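DMSP lyase (Ruegeria pomeroyi, PDB 5CU1) belongs to the cupin clan, is named a lyase, and holds an iron(III) ion in its beta-barrel fold. Local coordinates at residues 37-42 against 194-199; 147-152 against 187-192. All blocks are in the same frame, centred on the assembly; numbering follows the deposited sequence.

Contact 1 of 2, residues 37-42 against 194-199; sequences AGFVAL and LWRGDL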
# COMPACT_ATOMS: atom_id res chain seq x y z
N ALA A 37 5.57 -3.47 14.33
CA ALA A 37 5.49 -3.14 15.71
C ALA A 37 6.60 -2.27 16.20
O ALA A 37 6.37 -1.45 16.89
CB ALA A 37 5.30 -4.38 16.57
N GLY A 38 7.79 -2.47 15.71
CA GLY A 38 8.84 -1.51 15.75
C GLY A 38 8.74 -0.18 15.12
O GLY A 38 9.31 0.67 15.56
N PHE A 39 7.99 -0.04 14.07
CA PHE A 39 7.75 1.21 13.37
C PHE A 39 6.83 2.18 13.99
O PHE A 39 7.02 3.15 14.01
CB PHE A 39 7.40 0.91 11.91
CG PHE A 39 7.05 2.06 11.03
CD1 PHE A 39 7.97 2.61 10.22
CD2 PHE A 39 5.81 2.45 10.96
CE1 PHE A 39 7.65 3.57 9.34
CE2 PHE A 39 5.47 3.45 10.14
CZ PHE A 39 6.40 3.96 9.30
N VAL A 40 5.84 1.68 14.56
CA VAL A 40 4.70 2.30 15.09
C VAL A 40 3.90 1.36 16.09
O VAL A 40 3.70 0.32 15.93
CB VAL A 40 3.88 3.04 14.00
CG1 VAL A 40 3.07 2.22 13.07
CG2 VAL A 40 3.19 4.16 14.59
N ALA A 41 3.51 1.91 17.15
CA ALA A 41 2.53 1.41 18.03
C ALA A 41 1.20 1.65 17.60
O ALA A 41 0.86 2.67 17.18
CB ALA A 41 2.74 1.92 19.43
N LEU A 42 0.44 0.62 17.75
CA LEU A 42 -0.95 0.55 17.42
C LEU A 42 -1.64 1.15 18.56
O LEU A 42 -1.32 0.87 19.69
CB LEU A 42 -1.41 -0.82 17.17
CG LEU A 42 -1.78 -1.09 15.76
CD1 LEU A 42 -0.78 -0.50 14.78
CD2 LEU A 42 -2.19 -2.46 15.41
N LEU A 194 2.82 1.34 5.87
CA LEU A 194 2.58 2.17 7.05
C LEU A 194 3.28 3.51 6.94
O LEU A 194 4.40 3.58 6.45
CB LEU A 194 3.06 1.47 8.32
CG LEU A 194 2.38 0.13 8.60
CD1 LEU A 194 2.85 -0.46 9.90
CD2 LEU A 194 0.86 0.28 8.61
N TRP A 195 2.60 4.57 7.37
CA TRP A 195 3.14 5.93 7.42
C TRP A 195 3.19 6.44 8.85
O TRP A 195 2.32 6.13 9.68
CB TRP A 195 2.30 6.91 6.60
CG TRP A 195 2.55 6.87 5.16
CD1 TRP A 195 3.09 5.85 4.46
CD2 TRP A 195 2.25 7.90 4.21
NE1 TRP A 195 3.15 6.17 3.13
CE2 TRP A 195 2.65 7.43 2.95
CE3 TRP A 195 1.69 9.17 4.30
CZ2 TRP A 195 2.52 8.19 1.80
CZ3 TRP A 195 1.56 9.92 3.16
CH2 TRP A 195 1.97 9.44 1.92
N ARG A 196 4.19 7.26 9.13
CA ARG A 196 4.29 7.91 10.42
C ARG A 196 4.88 9.28 10.15
O ARG A 196 5.59 9.45 9.16
CB ARG A 196 5.13 7.09 11.39
CG ARG A 196 6.61 6.99 11.03
CD ARG A 196 7.35 6.02 11.93
NE ARG A 196 8.80 6.26 11.87
CZ ARG A 196 9.71 5.63 12.61
NH1 ARG A 196 9.38 4.69 13.47
NH2 ARG A 196 10.98 5.96 12.48
N GLY A 197 4.56 10.25 11.01
CA GLY A 197 5.05 11.60 10.84
C GLY A 197 4.05 12.48 10.12
O GLY A 197 2.89 12.53 10.50
N ASP A 198 4.50 13.18 9.09
CA ASP A 198 3.62 14.01 8.27
C ASP A 198 2.76 13.13 7.38
O ASP A 198 3.23 12.59 6.40
CB ASP A 198 4.46 14.98 7.44
CG ASP A 198 3.64 15.82 6.49
OD1 ASP A 198 2.39 15.73 6.47
OD2 ASP A 198 4.27 16.58 5.75
N LEU A 199 1.49 12.98 7.75
CA LEU A 199 0.57 12.06 7.09
C LEU A 199 -0.25 12.77 6.02
O LEU A 199 -0.89 12.13 5.19
CB LEU A 199 -0.38 11.43 8.11
CG LEU A 199 0.29 10.86 9.36
CD1 LEU A 199 -0.74 10.41 10.39
CD2 LEU A 199 1.19 9.73 8.96
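Arg196 lies over the ring of Phe39 and bonds to the main-chain oxygen of the same residue. Its CD atom sits over the centre of one face. It stands 3.5 Å from the centroid of the Phe39 ring, almost straight above it, in a CH-pi contact. The guanidinium lies flat on the ring but off its centre, the two planes 18° apart. Arg196 CZ is 4.7 Å from the Phe39 centroid, so the cation-pi contact is off-centre.

The torsions explain this path. Arg196 CG sits between its own N and carbonyl carbon (chi1 68°), and the chain then runs extended to NE. NH1 thereby reaches the O of Phe39 at 2.9 Å, with an N-H...O angle of 152°. The oxygen lies close to the guanidinium plane, and NH1 meets one of its lone pairs in the carbonyl plane. Stack and hydrogen bond together fix the rotation of the guanidinium. NE also makes a salt bridge with Glu144.

Leu194 also packs on the ring, at CE2. Its CB is 3.6 Å from CE2 of Phe39, and the two side chains run antiparallel where they meet. Val40 adds a looser apolar contact, CG1 being 4.2 Å from CD1 of Leu194. The side chain of Trp195 leaves its strand away from residues 37-42, and its NE1 bonds to the iron ligand Glu145.

The contact packs the N-terminal helical region against the outside of the cupin barrel. Phe39, near the end of helix 34-39, and Leu194, on strand 189-196, both touch Ile146 of strand 144-150. Leu194 also touches Phe26 of helix 17-32.

Contact 2 of 2, residues 147-152 against 187-192; sequences YFILAG and RPFMAL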
# COMPACT_ATOMS: atom_id res chain seq x y z
N TYR A 147 7.19 -0.50 3.76
CA TYR A 147 6.66 -1.54 2.90
C TYR A 147 6.91 -3.02 3.35
O TYR A 147 7.90 -3.54 3.29
CB TYR A 147 7.04 -1.22 1.42
CG TYR A 147 6.24 -0.40 0.43
CD1 TYR A 147 6.28 0.93 0.37
CD2 TYR A 147 5.59 -1.00 -0.57
CE1 TYR A 147 5.69 1.64 -0.61
CE2 TYR A 147 4.95 -0.33 -1.50
CZ TYR A 147 4.98 0.98 -1.55
OH TYR A 147 4.36 1.50 -2.55
N PHE A 148 5.92 -3.61 3.83
CA PHE A 148 5.74 -4.99 4.14
C PHE A 148 4.97 -5.74 3.09
O PHE A 148 3.93 -5.57 2.97
CB PHE A 148 5.29 -5.19 5.63
CG PHE A 148 5.31 -6.57 6.12
CD1 PHE A 148 6.23 -7.04 7.05
CD2 PHE A 148 4.38 -7.39 5.73
CE1 PHE A 148 6.22 -8.23 7.49
CE2 PHE A 148 4.39 -8.66 6.18
CZ PHE A 148 5.35 -9.05 7.04
N ILE A 149 5.58 -6.61 2.48
CA ILE A 149 5.08 -7.42 1.44
C ILE A 149 4.19 -8.64 1.93
O ILE A 149 4.61 -9.48 2.62
CB ILE A 149 6.17 -7.82 0.41
CG1 ILE A 149 6.41 -6.83 -0.62
CG2 ILE A 149 5.87 -8.95 -0.35
CD1 ILE A 149 7.08 -5.61 -0.32
N LEU A 150 3.00 -8.72 1.44
CA LEU A 150 2.04 -9.74 1.74
C LEU A 150 1.98 -10.94 0.82
O LEU A 150 1.80 -11.93 1.27
CB LEU A 150 0.62 -9.19 2.00
CG LEU A 150 0.33 -7.94 2.75
CD1 LEU A 150 -0.86 -7.13 2.54
CD2 LEU A 150 0.75 -8.08 4.14
N ALA A 151 2.26 -10.75 -0.45
CA ALA A 151 1.92 -11.44 -1.69
C ALA A 151 2.64 -11.07 -2.91
O ALA A 151 2.94 -10.09 -3.09
CB ALA A 151 0.48 -11.52 -1.88
N GLY A 152 3.01 -12.05 -3.64
CA GLY A 152 4.02 -12.09 -4.66
C GLY A 152 5.35 -11.67 -4.36
O GLY A 152 5.83 -12.06 -3.51
N ARG A 187 5.65 -11.41 -11.93
CA ARG A 187 4.84 -11.59 -10.72
C ARG A 187 4.16 -10.29 -10.28
O ARG A 187 4.71 -9.22 -10.47
CB ARG A 187 5.71 -12.10 -9.58
CG ARG A 187 6.67 -13.24 -9.93
CD ARG A 187 5.96 -14.58 -9.98
NE ARG A 187 4.96 -14.69 -8.93
CZ ARG A 187 5.24 -14.97 -7.66
NH1 ARG A 187 6.50 -15.17 -7.28
NH2 ARG A 187 4.25 -15.04 -6.77
N PRO A 188 2.97 -10.39 -9.70
CA PRO A 188 2.36 -9.26 -8.98
C PRO A 188 2.83 -9.21 -7.54
O PRO A 188 3.54 -10.12 -7.10
CB PRO A 188 0.86 -9.58 -9.03
CG PRO A 188 0.82 -11.10 -9.07
CD PRO A 188 2.00 -11.48 -9.94
N PHE A 189 2.46 -8.16 -6.81
CA PHE A 189 2.59 -8.14 -5.35
C PHE A 189 1.47 -7.35 -4.72
O PHE A 189 0.82 -6.51 -5.37
CB PHE A 189 3.96 -7.58 -4.89
CG PHE A 189 4.04 -6.08 -4.87
CD1 PHE A 189 3.85 -5.38 -3.69
CD2 PHE A 189 4.30 -5.36 -6.02
CE1 PHE A 189 3.92 -4.00 -3.67
CE2 PHE A 189 4.37 -3.98 -5.99
CZ PHE A 189 4.18 -3.30 -4.81
N MET A 190 1.24 -7.64 -3.45
CA MET A 190 0.45 -6.79 -2.57
C MET A 190 1.30 -6.47 -1.36
O MET A 190 2.04 -7.33 -0.87
CB MET A 190 -0.84 -7.47 -2.15
CG MET A 190 -1.60 -6.72 -1.09
SD MET A 190 -2.94 -7.67 -0.37
CE MET A 190 -3.72 -8.29 -1.85
N ALA A 191 1.21 -5.24 -0.86
CA ALA A 191 1.94 -4.85 0.35
C ALA A 191 1.07 -4.06 1.29
O ALA A 191 0.15 -3.37 0.88
CB ALA A 191 3.19 -4.03 0.00
N LEU A 192 1.37 -4.19 2.57
CA LEU A 192 0.92 -3.26 3.57
C LEU A 192 1.94 -2.15 3.62
O LEU A 192 3.14 -2.41 3.62
CB LEU A 192 0.81 -3.94 4.94
CG LEU A 192 0.62 -3.01 6.14
CD1 LEU A 192 -0.79 -2.41 6.14
CD2 LEU A 192 0.93 -3.74 7.46
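A classic beta bulge interrupts the antiparallel pairing of two neighbouring strands of the cupin barrel, 144-150 and 189-196. Leu150 and Ala151 both face Met190, and the register shifts by one residue there. The chain also turns a corner at Ala151. Met190 O takes the N-H of Leu150 at 2.9 Å and, weakly, that of Ala151. Met190 N returns a bond to Ala151 O at 3.0 Å. Before the bulge in strand 144-150, Phe148 and Leu192 form a regular hydrogen-bonded pair, bonded in both directions.

Leu150 and Met190 carry the packing on one side. CD1 of Leu150 lies 3.6 Å from SD of Met190. With Met190 CG anti to its N (chi1 172°), CG also comes within 3.7 Å of Leu150 CD1. Both side chains also touch Phe80 of helix 74-83, so that helix packs against these two side chains.

Ile149 and Ala191 point to the other face of the sheet. CD2 of Tyr147 comes within 3.9 Å of CB of Ala191. CE2 of Tyr147 and CE1 of Phe189 approach edge to edge at 4.4 Å. The side chain of Tyr147 also comes within about 4 Å of the iron(III) ion at its nearest atoms.

Past the bulge, Gly152 has a positive phi (54°). One of its CA hydrogens points almost straight at the O of Pro188, with CA and O 3.2 Å apart.

In the fold
The two contacts have centres about 18 Å apart and share strand 189-196. Contact 2 uses its first half, paired with strand 144-150. Contact 1 uses its far end, where residues 37-42 pack on it. Segment 37-42 comes first along the chain, then 147-152, then 187-192, and one residue later 194-199. Both contacts thus reach the same five-stranded sheet. Contact 2 joins two strands within that sheet, and contact 1 fastens the N-terminal helices to it. Each also has a residue near the iron(III) ion bound by His141, Glu145 and His180: Tyr147 in contact 2 and Trp195 in contact 1.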